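Local coordinates for protein putative hemolysin (Streptococcus mutans UA159, PDB 2RK5) that is a putative membrane hemolysin of the UPF0053 family, possibly binding flavin adenine dinucleotide, and is represented by its transporter-associated domain, at residues N70-V73 and V78-L81. Sequence-based numbering, arbitrary orientation.
Sequences NDKV and VTKL
Two backbone carbonyls, Lys80 O and Lys72 O, gather the hydrogen bonds that join 70-73 to 78-81. Lys80 O accepts from Asp71 N at 2.9 Å and from Lys72 N at 3.1 Å, both donors arriving over the same face of its carbonyl plane, about 35° out of it. Lys72 O takes Thr79 N at 2.9 Å and, more weakly, Lys80 N at 3.4 Å, and Val78 CA adds a CH...O contact. Each double acceptance marks a classic beta bulge: Asp71 and Lys72 share Lys80, and Thr79 and Lys80 share Lys72. The bulges lie in the hairpin of antiparallel strands 64-74 and 77-85; the chain of 64-74 turns a corner at Asp71. Strand 77-85 is hydrogen-bonded on its other edge to the 9-13 region, through Thr79 to Gly14 and Leu81 to Val12.

Among polar side chains, Thr79 OG1 lies alongside the Lys72 chain, 3.3 Å from Lys72 CG; its chi1 of 61° sets the hydroxyl between backbone N and carbonyl carbon, on the side where that lysine runs. Asp71 runs beside Lys80, its OD2 3.6 Å from Lys80 CB, but the carboxylate stops 5.5 Å short of Lys80 NZ, so any attraction is long-range. Asn70, buried, has its amide OD1 accepting from Glu55 N, with ND2 giving a weak bond to Ser50 O, and Val73 O accepts from Asn33 ND2 of the second subunit.

Apolar contacts are few. Val73 CG2 meets Val78 CG2 at 4.4 Å, while Val78 CG1 touches Asn70 CB, and Leu81 CD2 lies against the Asn70 backbone. Val78 and Leu81 also pack on helix 37-45, through Tyr41.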
ATOM      1  N   ASN A  70       7.347   9.772   2.525  1.00  8.48           N
ATOM      2  CA  ASN A  70       7.874   8.686   1.699  1.00  8.96           C
ATOM      3  C   ASN A  70       9.235   9.065   1.152  1.00  8.42           C
ATOM      4  O   ASN A  70       9.435  10.195   0.671  1.00  9.12           O
ATOM      5  CB  ASN A  70       6.934   8.319   0.566  1.00  9.34           C
ATOM      6  CG  ASN A  70       6.553   9.499  -0.278  1.00  8.90           C
ATOM      7  OD1 ASN A  70       5.929  10.410   0.236  1.00  9.53           O
ATOM      8  ND2 ASN A  70       6.860   9.460  -1.589  1.00  9.13           N
ATOM      9  N   ASP A  71      10.166   8.112   1.230  1.00  9.27           N
ATOM     10  CA  ASP A  71      11.469   8.249   0.598  1.00  9.96           C
ATOM     11  C   ASP A  71      11.651   7.315  -0.598  1.00  9.91           C
ATOM     12  O   ASP A  71      12.383   7.639  -1.527  1.00 12.21           O
ATOM     13  CB  ASP A  71      12.567   8.015   1.636  1.00 10.20           C
ATOM     14  CG  ASP A  71      13.967   8.073   1.047  1.00 14.05           C
ATOM     15  OD1 ASP A  71      14.451   9.179   0.756  1.00 18.77           O
ATOM     16  OD2 ASP A  71      14.592   6.987   0.894  1.00 20.71           O
ATOM     17  N   LYS A  72      11.003   6.155  -0.580  1.00  9.72           N
ATOM     18  CA  LYS A  72      11.059   5.241  -1.727  1.00 10.49           C
ATOM     19  C   LYS A  72       9.755   4.454  -1.764  1.00 10.21           C
ATOM     20  O   LYS A  72       9.284   4.012  -0.712  1.00 10.62           O
ATOM     21  CB  LYS A  72      12.238   4.284  -1.609  1.00 11.96           C
ATOM     22  CG  LYS A  72      12.405   3.316  -2.745  1.00 15.11           C
ATOM     23  CD  LYS A  72      12.862   3.996  -3.962  1.00 19.43           C
ATOM     24  CE  LYS A  72      13.497   3.060  -4.980  1.00 21.09           C
ATOM     25  NZ  LYS A  72      13.844   3.801  -6.238  1.00 23.66           N
ATOM     26  N   VAL A  73       9.188   4.300  -2.961  1.00 10.40           N
ATOM     27  CA  VAL A  73       7.986   3.538  -3.197  1.00 11.40           C
ATOM     28  C   VAL A  73       8.237   2.544  -4.331  1.00 11.97           C
ATOM     29  O   VAL A  73       8.852   2.885  -5.337  1.00 12.92           O
ATOM     30  CB  VAL A  73       6.845   4.479  -3.607  1.00 11.78           C
ATOM     31  CG1 VAL A  73       5.568   3.699  -3.934  1.00 13.57           C
ATOM     32  CG2 VAL A  73       6.573   5.500  -2.508  1.00 12.64           C
ATOM     33  N   VAL A  78       5.353   1.607   0.239  1.00 14.58           N
ATOM     34  CA  VAL A  78       6.377   2.520   0.728  1.00 13.98           C
ATOM     35  C   VAL A  78       7.428   1.643   1.372  1.00 13.48           C
ATOM     36  O   VAL A  78       7.200   1.019   2.414  1.00 15.06           O
ATOM     37  CB  VAL A  78       5.808   3.504   1.741  1.00 13.37           C
ATOM     38  CG1 VAL A  78       6.862   4.538   2.085  1.00 14.70           C
ATOM     39  CG2 VAL A  78       4.570   4.176   1.149  1.00 17.08           C
ATOM     40  N   THR A  79       8.608   1.617   0.789  1.00 11.61           N
ATOM     41  CA  THR A  79       9.693   0.765   1.280  1.00 11.54           C
ATOM     42  C   THR A  79      10.722   1.508   2.163  1.00 10.40           C
ATOM     43  O   THR A  79      11.457   0.858   2.925  1.00 10.05           O
ATOM     44  CB  THR A  79      10.395   0.092   0.117  1.00 12.04           C
ATOM     45  OG1 THR A  79      10.947   1.092  -0.721  1.00 12.89           O
ATOM     46  CG2 THR A  79       9.407  -0.731  -0.675  1.00 12.20           C
ATOM     47  N   LYS A  80      10.789   2.832   2.050  1.00 10.70           N
ATOM     48  CA  LYS A  80      11.634   3.670   2.903  1.00 10.85           C
ATOM     49  C   LYS A  80      10.901   4.935   3.239  1.00  9.73           C
ATOM     50  O   LYS A  80      10.215   5.502   2.388  1.00  9.68           O
ATOM     51  CB  LYS A  80      12.956   4.028   2.250  1.00 11.64           C
ATOM     52  CG  LYS A  80      13.894   2.858   2.036  1.00 13.95           C
ATOM     53  CD  LYS A  80      15.308   3.283   1.607  1.00 15.71           C
ATOM     54  CE  LYS A  80      16.200   2.039   1.355  1.00 17.24           C
ATOM     55  NZ  LYS A  80      17.563   2.352   0.805  1.00 20.83           N
ATOM     56  N   LEU A  81      11.036   5.349   4.496  1.00  8.63           N
ATOM     57  CA  LEU A  81      10.448   6.585   4.991  1.00  9.90           C
ATOM     58  C   LEU A  81      11.525   7.476   5.575  1.00  9.10           C
ATOM     59  O   LEU A  81      12.454   6.990   6.214  1.00  9.89           O
ATOM     60  CB  LEU A  81       9.442   6.301   6.097  1.00 10.08           C
ATOM     61  CG  LEU A  81       8.067   5.760   5.741  1.00 11.03           C
ATOM     62  CD1 LEU A  81       7.369   5.286   7.030  1.00 17.32           C
ATOM     63  CD2 LEU A  81       7.215   6.858   5.082  1.00 17.39           C
TER